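Local structure of sulfite reductase [ferredoxin] (Mycobacterium tuberculosis, 1ZJ8) at residues T221-L226 / V236-V241; D251-G256 / M263-V268; A282-V287 / E316-E321. The protein probably reduces sulfite to sulfide with electrons from ferredoxin, using a siroheme and a [4Fe-4S] cluster, for the synthesis of sulfur-containing amino acids and cofactors. One frame throughout, in Å; residues are numbered along the deposited sequence.

Interaction 1 of 3, residues T221-L226 / V236-V241; sequences TAISGL and VAFIGV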
ATOM      1  N   THR A 221      -5.364   1.740   7.684  1.00 31.64           N
ATOM      2  CA  THR A 221      -4.837   1.902   9.020  1.00 31.34           C
ATOM      3  C   THR A 221      -3.341   1.534   9.092  1.00 30.90           C
ATOM      4  O   THR A 221      -2.885   0.548   8.475  1.00 30.45           O
ATOM      5  CB  THR A 221      -5.670   1.065  10.014  1.00 31.51           C
ATOM      6  OG1 THR A 221      -7.008   1.579  10.050  1.00 32.41           O
ATOM      7  CG2 THR A 221      -5.085   1.104  11.413  1.00 31.56           C
ATOM      8  N   ALA A 222      -2.597   2.327   9.871  1.00 30.17           N
ATOM      9  CA  ALA A 222      -1.202   2.057  10.145  1.00 29.97           C
ATOM     10  C   ALA A 222      -0.864   2.163  11.648  1.00 29.73           C
ATOM     11  O   ALA A 222      -1.187   3.163  12.291  1.00 29.93           O
ATOM     12  CB  ALA A 222      -0.368   3.002   9.351  1.00 30.07           C
ATOM     13  N   ILE A 223      -0.198   1.138  12.195  1.00 29.45           N
ATOM     14  CA  ILE A 223       0.209   1.127  13.611  1.00 29.25           C
ATOM     15  C   ILE A 223       1.668   0.658  13.808  1.00 29.25           C
ATOM     16  O   ILE A 223       1.973  -0.494  13.494  1.00 29.48           O
ATOM     17  CB  ILE A 223      -0.723   0.220  14.431  1.00 29.04           C
ATOM     18  CG1 ILE A 223      -2.150   0.778  14.425  1.00 28.90           C
ATOM     19  CG2 ILE A 223      -0.225   0.096  15.869  1.00 29.41           C
ATOM     20  CD1 ILE A 223      -3.152  -0.134  15.052  1.00 28.61           C
ATOM     21  N   SER A 224       2.540   1.521  14.360  1.00 28.85           N
ATOM     22  CA  SER A 224       3.961   1.174  14.539  1.00 28.88           C
ATOM     23  C   SER A 224       4.681   2.051  15.576  1.00 29.15           C
ATOM     24  O   SER A 224       4.383   3.228  15.711  1.00 29.60           O
ATOM     25  CB  SER A 224       4.701   1.257  13.186  1.00 28.88           C
ATOM     26  OG  SER A 224       6.112   1.090  13.304  1.00 26.95           O
ATOM     27  N   GLY A 225       5.645   1.467  16.283  1.00 29.13           N
ATOM     28  CA  GLY A 225       6.552   2.220  17.143  1.00 29.32           C
ATOM     29  C   GLY A 225       7.775   2.776  16.425  1.00 29.68           C
ATOM     30  O   GLY A 225       8.741   3.190  17.076  1.00 30.32           O
ATOM     31  N   LEU A 226       7.751   2.734  15.089  1.00 29.77           N
ATOM     32  CA  LEU A 226       8.662   3.504  14.207  1.00 29.64           C
ATOM     33  C   LEU A 226       7.814   4.233  13.166  1.00 29.31           C
ATOM     34  O   LEU A 226       6.679   3.856  12.924  1.00 29.60           O
ATOM     35  CB  LEU A 226       9.637   2.580  13.450  1.00 29.70           C
ATOM     36  CG  LEU A 226      10.776   1.895  14.195  1.00 29.73           C
ATOM     37  CD1 LEU A 226      11.541   0.959  13.251  1.00 29.23           C
ATOM     38  CD2 LEU A 226      11.704   2.926  14.806  1.00 29.71           C
ATOM     39  N   VAL A 236      -6.193   6.523   9.306  1.00 34.32           N
ATOM     40  CA  VAL A 236      -5.956   6.588  10.752  1.00 34.07           C
ATOM     41  C   VAL A 236      -4.589   5.968  11.071  1.00 33.73           C
ATOM     42  O   VAL A 236      -4.228   4.937  10.516  1.00 33.92           O
ATOM     43  CB  VAL A 236      -7.104   5.886  11.574  1.00 34.06           C
ATOM     44  CG1 VAL A 236      -7.181   4.392  11.283  1.00 33.85           C
ATOM     45  CG2 VAL A 236      -6.923   6.123  13.080  1.00 34.24           C
ATOM     46  N   ALA A 237      -3.825   6.608  11.948  1.00 33.35           N
ATOM     47  CA  ALA A 237      -2.497   6.107  12.290  1.00 33.16           C
ATOM     48  C   ALA A 237      -2.181   6.241  13.785  1.00 33.21           C
ATOM     49  O   ALA A 237      -2.495   7.259  14.418  1.00 33.34           O
ATOM     50  CB  ALA A 237      -1.446   6.802  11.453  1.00 32.86           C
ATOM     51  N   PHE A 238      -1.589   5.187  14.346  1.00 32.92           N
ATOM     52  CA  PHE A 238      -1.107   5.202  15.724  1.00 32.77           C
ATOM     53  C   PHE A 238       0.411   5.012  15.674  1.00 32.63           C
ATOM     54  O   PHE A 238       0.897   3.918  15.378  1.00 32.44           O
ATOM     55  CB  PHE A 238      -1.762   4.084  16.538  1.00 32.42           C
ATOM     56  CG  PHE A 238      -3.258   4.207  16.671  1.00 32.07           C
ATOM     57  CD1 PHE A 238      -4.099   3.854  15.622  1.00 32.63           C
ATOM     58  CD2 PHE A 238      -3.827   4.637  17.862  1.00 31.54           C
ATOM     59  CE1 PHE A 238      -5.491   3.952  15.751  1.00 31.70           C
ATOM     60  CE2 PHE A 238      -5.200   4.734  18.001  1.00 31.65           C
ATOM     61  CZ  PHE A 238      -6.037   4.389  16.941  1.00 31.96           C
ATOM     62  N   ILE A 239       1.159   6.078  15.930  1.00 33.04           N
ATOM     63  CA  ILE A 239       2.610   6.046  15.764  1.00 33.39           C
ATOM     64  C   ILE A 239       3.275   6.309  17.110  1.00 33.48           C
ATOM     65  O   ILE A 239       2.927   7.256  17.791  1.00 33.48           O
ATOM     66  CB  ILE A 239       3.073   7.074  14.691  1.00 33.48           C
ATOM     67  CG1 ILE A 239       3.055   6.524  13.245  1.00 33.40           C
ATOM     68  CG2 ILE A 239       4.512   7.480  14.951  1.00 33.96           C
ATOM     69  CD1 ILE A 239       2.143   5.377  12.925  1.00 34.36           C
ATOM     70  N   GLY A 240       4.227   5.454  17.479  1.00 34.11           N
ATOM     71  CA  GLY A 240       4.899   5.496  18.789  1.00 34.64           C
ATOM     72  C   GLY A 240       5.478   6.832  19.228  1.00 35.06           C
ATOM     73  O   GLY A 240       5.995   7.585  18.404  1.00 34.82           O
ATOM     74  N   VAL A 241       5.368   7.122  20.529  1.00 35.87           N
ATOM     75  CA  VAL A 241       6.075   8.250  21.166  1.00 36.65           C
ATOM     76  C   VAL A 241       6.112   8.147  22.687  1.00 37.25           C
ATOM     77  O   VAL A 241       5.175   7.642  23.316  1.00 37.17           O
ATOM     78  CB  VAL A 241       5.476   9.636  20.815  1.00 36.82           C
ATOM     79  CG1 VAL A 241       4.124   9.863  21.520  1.00 37.17           C
ATOM     80  CG2 VAL A 241       6.490  10.751  21.157  1.00 36.23           C
TER
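Ser224 O accepts a hydrogen bond from Gly240 N at 2.8 Å, the shortest of four hydrogen bonds that pair strands 219-224 and 236-243 side by side in the mixed sheet of this nitrite/sulfite reductase 4Fe-4S domain. The strands run parallel; the axes of strand segments 221-224 and 236-241 are 7° apart. Ala222 uses both of its backbone groups: its N-H goes back to Val236 O, and its O receives Phe238 N at 2.9 Å. Ser224 N then bonds to Phe238 O, so alternate residues of each strand carry the pairing. The CA hydrogens of Thr221, Ile223, Ala237 and Ile239 also point at these same carbonyl oxygens.

Thr221, Ile223, Val236 and Phe238 share one face of the sheet. Ile223 and Phe238 lie alongside each other and point the same way, with CG1 of Ile223 3.8 Å from CD1 of Phe238, approaching the ring obliquely. Ile223 has CG1 anti to its carbonyl carbon (chi1 -64°), which brings this branch, rather than CG2, to the phenyl ring. Helix 277-291 packs on the same face, where Val277, Val280 and Trp281 touch Phe238; Trp281 NE1 also hydrogen-bonds to Thr221 OG1.

Ala222, Ser224, Ala237 and Ile239 occupy the other face. Here the small side chains barely meet, the CB atoms of Ala222 and Ala237 being 4.5 Å apart. Ile239 instead folds back toward the neighbouring strand, placing its CD1 4.0 Å from Ala222 O.

Interaction 2 of 3, residues D251-G256 / M263-V268; sequences DLWVGG and MLAQRV
Arg267 reaches back across a beta hairpin, formed by strands 249-254 and 266-272, to both Trp253 and Asp251. Its CB leaves the sheet on the same face as Trp253, its partner in an antiparallel non-hydrogen-bonded pair. CG, anti to the arginine's carbonyl carbon (chi1 -61°), sits over one face of the indole in a CH-pi contact, 3.8 Å from the centroid of the six-membered ring. CD remains above the same face, near its rim, 3.9 Å from Trp253 CZ2, and also approaches Asp251 OD2. A bend at chi3 (47°) then turns the head toward the carboxylate.

The salt bridge is side-on: NE lies 2.7 Å from Asp251 OD2, while NH2 reaches OD1 at 3.1 Å. The carboxylate and guanidinium planes are 62° apart; NE meets OD2 on its syn side, tilted somewhat out of the carboxylate plane, while NH2 meets OD1 from above that plane. NH2 has a second acceptor in Gly330 O. Trp253 NE1 donates to Asp251 OD2 from the face opposite Arg267 NE, so two N-H groups grip one oxygen and help fix the carboxylate's rotation.

Val254 and Gln266 make the adjoining hydrogen-bonded pair, Gln266 N to Val254 O being 2.7 Å, and Val268 N bonds to Leu252 O. On the face away from Trp253, Val268 CG2 packs against Leu252 CG and Val254 CB; Ile311 and Arg315 of helix 311-323 also touch Val268. Toward the turn, Ala265 O approaches the edge of the indole near its plane, 3.2 Å from Trp253 CE3.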
ATOM      1  N   ASP A 251       0.843   8.145  19.380  1.00 36.82           N
ATOM      2  CA  ASP A 251       0.267   9.413  18.946  1.00 36.89           C
ATOM      3  C   ASP A 251      -0.739   9.154  17.804  1.00 36.80           C
ATOM      4  O   ASP A 251      -0.489   8.345  16.912  1.00 36.70           O
ATOM      5  CB  ASP A 251       1.402  10.373  18.538  1.00 37.04           C
ATOM      6  CG  ASP A 251       0.905  11.633  17.876  1.00 37.57           C
ATOM      7  OD1 ASP A 251      -0.253  12.031  18.140  1.00 41.25           O
ATOM      8  OD2 ASP A 251       1.674  12.230  17.079  1.00 38.76           O
ATOM      9  N   LEU A 252      -1.886   9.825  17.854  1.00 36.76           N
ATOM     10  CA  LEU A 252      -2.987   9.531  16.941  1.00 36.74           C
ATOM     11  C   LEU A 252      -3.007  10.516  15.796  1.00 36.94           C
ATOM     12  O   LEU A 252      -2.998  11.727  16.017  1.00 37.40           O
ATOM     13  CB  LEU A 252      -4.322   9.581  17.683  1.00 36.70           C
ATOM     14  CG  LEU A 252      -5.615   9.390  16.880  1.00 36.92           C
ATOM     15  CD1 LEU A 252      -5.565   8.156  16.009  1.00 37.52           C
ATOM     16  CD2 LEU A 252      -6.838   9.323  17.797  1.00 36.81           C
ATOM     17  N   TRP A 253      -3.010   9.980  14.575  1.00 37.00           N
ATOM     18  CA  TRP A 253      -3.138  10.746  13.352  1.00 36.84           C
ATOM     19  C   TRP A 253      -4.412  10.302  12.631  1.00 37.31           C
ATOM     20  O   TRP A 253      -4.808   9.126  12.705  1.00 37.10           O
ATOM     21  CB  TRP A 253      -1.932  10.496  12.446  1.00 36.28           C
ATOM     22  CG  TRP A 253      -0.644  11.089  12.924  1.00 35.40           C
ATOM     23  CD1 TRP A 253      -0.034  10.846  14.091  1.00 35.00           C
ATOM     24  CD2 TRP A 253       0.190  12.019  12.217  1.00 35.00           C
ATOM     25  NE1 TRP A 253       1.131  11.573  14.183  1.00 34.96           N
ATOM     26  CE2 TRP A 253       1.299  12.292  13.040  1.00 33.60           C
ATOM     27  CE3 TRP A 253       0.094  12.663  10.976  1.00 35.42           C
ATOM     28  CZ2 TRP A 253       2.320  13.169  12.676  1.00 34.71           C
ATOM     29  CZ3 TRP A 253       1.120  13.536  10.602  1.00 35.50           C
ATOM     30  CH2 TRP A 253       2.221  13.778  11.458  1.00 35.08           C
ATOM     31  N   VAL A 254      -5.027  11.241  11.909  1.00 37.86           N
ATOM     32  CA  VAL A 254      -6.265  10.998  11.195  1.00 38.43           C
ATOM     33  C   VAL A 254      -6.317  11.867   9.924  1.00 39.19           C
ATOM     34  O   VAL A 254      -5.725  12.965   9.890  1.00 39.16           O
ATOM     35  CB  VAL A 254      -7.466  11.278  12.147  1.00 38.51           C
ATOM     36  CG1 VAL A 254      -8.638  11.940  11.427  1.00 38.79           C
ATOM     37  CG2 VAL A 254      -7.919   9.983  12.838  1.00 38.56           C
ATOM     38  N   GLY A 255      -7.006  11.367   8.887  1.00 39.89           N
ATOM     39  CA  GLY A 255      -7.428  12.192   7.725  1.00 40.36           C
ATOM     40  C   GLY A 255      -6.615  12.124   6.433  1.00 40.99           C
ATOM     41  O   GLY A 255      -6.610  13.080   5.659  1.00 40.80           O
ATOM     42  N   GLY A 256      -5.959  10.989   6.176  1.00 41.77           N
ATOM     43  CA  GLY A 256      -4.964  10.882   5.098  1.00 42.11           C
ATOM     44  C   GLY A 256      -5.438  10.169   3.856  1.00 42.59           C
ATOM     45  O   GLY A 256      -6.411   9.423   3.901  1.00 42.96           O
ATOM     46  N   MET A 263      -4.050  14.646   0.451  1.00 42.50           N
ATOM     47  CA  MET A 263      -4.136  15.354   1.731  1.00 42.18           C
ATOM     48  C   MET A 263      -3.369  14.605   2.833  1.00 41.45           C
ATOM     49  O   MET A 263      -3.585  13.399   3.050  1.00 41.06           O
ATOM     50  CB  MET A 263      -5.591  15.486   2.178  1.00 41.87           C
ATOM     51  CG  MET A 263      -6.478  16.371   1.325  1.00 42.63           C
ATOM     52  SD  MET A 263      -8.173  16.490   1.985  1.00 44.58           S
ATOM     53  CE  MET A 263      -7.815  17.030   3.694  1.00 44.79           C
ATOM     54  N   LEU A 264      -2.497  15.327   3.537  1.00 40.85           N
ATOM     55  CA  LEU A 264      -1.771  14.765   4.677  1.00 40.46           C
ATOM     56  C   LEU A 264      -2.674  14.575   5.905  1.00 40.10           C
ATOM     57  O   LEU A 264      -3.372  15.497   6.336  1.00 40.37           O
ATOM     58  CB  LEU A 264      -0.589  15.667   5.067  1.00 40.20           C
ATOM     59  CG  LEU A 264       0.539  15.835   4.057  1.00 39.98           C
ATOM     60  CD1 LEU A 264       1.525  16.874   4.552  1.00 39.64           C
ATOM     61  CD2 LEU A 264       1.220  14.505   3.784  1.00 40.44           C
ATOM     62  N   ALA A 265      -2.638  13.384   6.483  1.00 39.54           N
ATOM     63  CA  ALA A 265      -3.275  13.153   7.772  1.00 39.25           C
ATOM     64  C   ALA A 265      -2.614  14.036   8.830  1.00 38.93           C
ATOM     65  O   ALA A 265      -1.432  14.364   8.738  1.00 38.15           O
ATOM     66  CB  ALA A 265      -3.213  11.662   8.167  1.00 39.12           C
ATOM     67  N   GLN A 266      -3.413  14.421   9.829  1.00 39.20           N
ATOM     68  CA  GLN A 266      -3.037  15.447  10.810  1.00 39.12           C
ATOM     69  C   GLN A 266      -3.202  14.943  12.248  1.00 38.95           C
ATOM     70  O   GLN A 266      -4.116  14.185  12.548  1.00 38.86           O
ATOM     71  CB  GLN A 266      -3.906  16.681  10.608  1.00 39.12           C
ATOM     72  CG  GLN A 266      -4.218  16.984   9.140  1.00 39.32           C
ATOM     73  CD  GLN A 266      -5.359  17.955   9.004  1.00 39.52           C
ATOM     74  OE1 GLN A 266      -5.248  19.132   9.396  1.00 38.43           O
ATOM     75  NE2 GLN A 266      -6.487  17.463   8.472  1.00 38.17           N
ATOM     76  N   ARG A 267      -2.315  15.399  13.125  1.00 38.74           N
ATOM     77  CA  ARG A 267      -2.324  15.019  14.521  1.00 38.76           C
ATOM     78  C   ARG A 267      -3.597  15.444  15.247  1.00 38.56           C
ATOM     79  O   ARG A 267      -3.970  16.607  15.260  1.00 38.62           O
ATOM     80  CB  ARG A 267      -1.142  15.666  15.239  1.00 38.51           C
ATOM     81  CG  ARG A 267       0.202  15.245  14.702  1.00 39.25           C
ATOM     82  CD  ARG A 267       1.307  15.376  15.724  1.00 40.03           C
ATOM     83  NE  ARG A 267       0.915  14.800  17.018  1.00 41.73           N
ATOM     84  CZ  ARG A 267       0.714  15.494  18.142  1.00 41.44           C
ATOM     85  NH1 ARG A 267       0.840  16.812  18.167  1.00 41.49           N
ATOM     86  NH2 ARG A 267       0.364  14.866  19.255  1.00 41.86           N
ATOM     87  N   VAL A 268      -4.231  14.490  15.905  1.00 38.64           N
ATOM     88  CA  VAL A 268      -5.360  14.782  16.767  1.00 38.54           C
ATOM     89  C   VAL A 268      -4.886  15.503  18.044  1.00 38.62           C
ATOM     90  O   VAL A 268      -5.681  16.157  18.724  1.00 38.73           O
ATOM     91  CB  VAL A 268      -6.108  13.484  17.106  1.00 38.46           C
ATOM     92  CG1 VAL A 268      -7.256  13.757  18.079  1.00 38.73           C
ATOM     93  CG2 VAL A 268      -6.613  12.808  15.807  1.00 37.91           C
TER

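Interaction 3 of 3, residues A282-V287 / E316-E321; sequences AAVTSV and EVLETE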
ATOM      1  N   ALA A 282     -11.604   1.766  17.122  1.00 36.77           N
ATOM      2  CA  ALA A 282     -13.019   1.488  16.865  1.00 36.76           C
ATOM      3  C   ALA A 282     -13.835   2.790  16.809  1.00 36.67           C
ATOM      4  O   ALA A 282     -14.674   2.973  15.930  1.00 36.41           O
ATOM      5  CB  ALA A 282     -13.569   0.542  17.913  1.00 36.48           C
ATOM      6  N   ALA A 283     -13.548   3.698  17.727  1.00 37.01           N
ATOM      7  CA  ALA A 283     -14.273   4.942  17.827  1.00 37.78           C
ATOM      8  C   ALA A 283     -14.058   5.829  16.597  1.00 38.66           C
ATOM      9  O   ALA A 283     -14.996   6.465  16.086  1.00 39.07           O
ATOM     10  CB  ALA A 283     -13.846   5.667  19.070  1.00 37.56           C
ATOM     11  N   VAL A 284     -12.824   5.877  16.108  1.00 39.61           N
ATOM     12  CA  VAL A 284     -12.522   6.653  14.893  1.00 39.98           C
ATOM     13  C   VAL A 284     -13.256   6.043  13.689  1.00 40.77           C
ATOM     14  O   VAL A 284     -13.927   6.755  12.919  1.00 40.96           O
ATOM     15  CB  VAL A 284     -11.001   6.700  14.603  1.00 40.06           C
ATOM     16  CG1 VAL A 284     -10.736   7.301  13.232  1.00 40.05           C
ATOM     17  CG2 VAL A 284     -10.247   7.495  15.694  1.00 39.83           C
ATOM     18  N   THR A 285     -13.139   4.724  13.544  1.00 41.35           N
ATOM     19  CA  THR A 285     -13.820   4.020  12.481  1.00 41.87           C
ATOM     20  C   THR A 285     -15.333   4.233  12.566  1.00 42.60           C
ATOM     21  O   THR A 285     -16.012   4.306  11.533  1.00 42.50           O
ATOM     22  CB  THR A 285     -13.506   2.521  12.527  1.00 41.91           C
ATOM     23  OG1 THR A 285     -12.088   2.341  12.644  1.00 41.98           O
ATOM     24  CG2 THR A 285     -14.005   1.826  11.262  1.00 41.47           C
ATOM     25  N   SER A 286     -15.853   4.325  13.796  1.00 43.50           N
ATOM     26  CA  SER A 286     -17.300   4.522  14.033  1.00 43.77           C
ATOM     27  C   SER A 286     -17.756   5.904  13.599  1.00 44.22           C
ATOM     28  O   SER A 286     -18.826   6.054  13.014  1.00 44.03           O
ATOM     29  CB  SER A 286     -17.629   4.291  15.500  1.00 43.75           C
ATOM     30  OG  SER A 286     -17.229   2.977  15.889  1.00 43.47           O
ATOM     31  N   VAL A 287     -16.927   6.910  13.845  1.00 44.96           N
ATOM     32  CA  VAL A 287     -17.238   8.239  13.338  1.00 45.64           C
ATOM     33  C   VAL A 287     -17.300   8.213  11.816  1.00 46.33           C
ATOM     34  O   VAL A 287     -18.234   8.744  11.224  1.00 46.77           O
ATOM     35  CB  VAL A 287     -16.214   9.288  13.764  1.00 45.78           C
ATOM     36  CG1 VAL A 287     -16.601  10.666  13.185  1.00 45.55           C
ATOM     37  CG2 VAL A 287     -16.094   9.323  15.293  1.00 45.68           C
ATOM     38  N   GLU A 316     -13.609  16.442  19.374  1.00 48.65           N
ATOM     39  CA  GLU A 316     -14.806  16.660  20.170  1.00 48.77           C
ATOM     40  C   GLU A 316     -15.834  15.545  19.976  1.00 48.97           C
ATOM     41  O   GLU A 316     -16.319  14.965  20.948  1.00 49.00           O
ATOM     42  CB  GLU A 316     -15.430  17.991  19.739  1.00 49.57           C
ATOM     43  CG  GLU A 316     -16.664  18.402  20.512  1.00 50.77           C
ATOM     44  CD  GLU A 316     -16.319  19.027  21.861  1.00 56.10           C
ATOM     45  OE1 GLU A 316     -16.831  20.147  22.143  1.00 58.70           O
ATOM     46  OE2 GLU A 316     -15.527  18.407  22.628  1.00 58.35           O
ATOM     47  N   VAL A 317     -16.164  15.264  18.719  1.00 48.88           N
ATOM     48  CA  VAL A 317     -17.185  14.262  18.377  1.00 49.21           C
ATOM     49  C   VAL A 317     -16.754  12.858  18.758  1.00 49.40           C
ATOM     50  O   VAL A 317     -17.588  12.013  19.114  1.00 49.49           O
ATOM     51  CB  VAL A 317     -17.506  14.241  16.843  1.00 49.42           C
ATOM     52  CG1 VAL A 317     -18.311  12.986  16.446  1.00 49.04           C
ATOM     53  CG2 VAL A 317     -18.222  15.539  16.400  1.00 49.21           C
ATOM     54  N   LEU A 318     -15.454  12.606  18.641  1.00 49.52           N
ATOM     55  CA  LEU A 318     -14.897  11.307  18.988  1.00 49.38           C
ATOM     56  C   LEU A 318     -15.061  11.106  20.488  1.00 49.20           C
ATOM     57  O   LEU A 318     -15.653  10.114  20.915  1.00 49.05           O
ATOM     58  CB  LEU A 318     -13.418  11.219  18.549  1.00 49.79           C
ATOM     59  CG  LEU A 318     -12.625   9.921  18.804  1.00 49.75           C
ATOM     60  CD1 LEU A 318     -13.040   8.769  17.861  1.00 49.97           C
ATOM     61  CD2 LEU A 318     -11.146  10.202  18.706  1.00 49.07           C
ATOM     62  N   GLU A 319     -14.581  12.073  21.268  1.00 49.04           N
ATOM     63  CA  GLU A 319     -14.596  11.983  22.739  1.00 49.19           C
ATOM     64  C   GLU A 319     -15.986  12.001  23.372  1.00 49.18           C
ATOM     65  O   GLU A 319     -16.211  11.293  24.348  1.00 49.25           O
ATOM     66  CB  GLU A 319     -13.782  13.116  23.352  1.00 48.97           C
ATOM     67  CG  GLU A 319     -12.322  13.008  23.090  1.00 48.81           C
ATOM     68  CD  GLU A 319     -11.600  14.284  23.401  1.00 49.07           C
ATOM     69  OE1 GLU A 319     -12.285  15.302  23.629  1.00 49.25           O
ATOM     70  OE2 GLU A 319     -10.348  14.272  23.409  1.00 48.98           O
ATOM     71  N   THR A 320     -16.903  12.804  22.839  1.00 49.12           N
ATOM     72  CA  THR A 320     -18.194  12.987  23.497  1.00 49.42           C
ATOM     73  C   THR A 320     -19.279  12.033  23.012  1.00 49.34           C
ATOM     74  O   THR A 320     -20.107  11.597  23.802  1.00 49.59           O
ATOM     75  CB  THR A 320     -18.704  14.428  23.380  1.00 49.72           C
ATOM     76  OG1 THR A 320     -18.884  14.766  21.992  1.00 51.36           O
ATOM     77  CG2 THR A 320     -17.722  15.389  24.062  1.00 49.55           C
ATOM     78  N   GLU A 321     -19.283  11.695  21.733  1.00 49.12           N
ATOM     79  CA  GLU A 321     -20.324  10.816  21.223  1.00 48.94           C
ATOM     80  C   GLU A 321     -19.939   9.348  21.275  1.00 48.71           C
ATOM     81  O   GLU A 321     -20.803   8.509  21.476  1.00 48.99           O
ATOM     82  CB  GLU A 321     -20.715  11.223  19.800  1.00 49.21           C
ATOM     83  CG  GLU A 321     -21.044  12.714  19.677  1.00 49.18           C
ATOM     84  CD  GLU A 321     -21.667  13.072  18.346  1.00 48.88           C
ATOM     85  OE1 GLU A 321     -22.264  12.170  17.710  1.00 48.31           O
ATOM     86  OE2 GLU A 321     -21.560  14.255  17.947  1.00 47.27           O
TER
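Segments 282-287 and 316-321, on helices 277-291 and 311-323, cross at 111°, their axes coming within 9.8 Å and Ala283 and Leu318 nearest by CA. Leu318 carries most of the contact, its CD1 meeting Ala283, Val284 and Val287. Its CG is anti to its own backbone N (chi1 -179°), which extends the side chain toward the first helix; CD1 enters beside Ala283 CB at 3.4 Å and also lies against the Ala283-Val284 peptide. The CG2 branch of Val284 approaches the same methyl at 3.8 Å, while Val287 crosses Leu318 at about a right angle and brings CG2 to 4.0 Å from Leu318 CD1.

The contact joins two helices of the siroheme-protein 4Fe-4S domain, the first directly following strand 266-272 of the mixed sheet. It contains no hydrogen bond between the segments: the meeting surface is apolar and buried. Trp309 of helix 302-309 touches both Val287 and Val317, whose CG1 atoms are 4.4 Å apart.

Overall arrangement
Interactions 1 and 2 belong to one mixed sheet and share the boundary between strands 236-243 and 249-254. Across it, Ile239 O lies 2.8 Å from Asp251 N and Ala237 O 2.8 Å from Trp253 N, both probable hydrogen bonds; the contact centres are 11 Å apart. Interaction 3 lies farther out, among the helices beside the sheet. Val284 CG1 links it to both strand contacts, 4.0 Å from Val236 CG2 and 3.9 Å from Val254 CG2. Both strand contacts come near the cofactor: the siroheme is about 9 Å from the side chain of Ala222 in interaction 1 and about 7 Å from Gly256, just past the end of strand 249-254, in interaction 2.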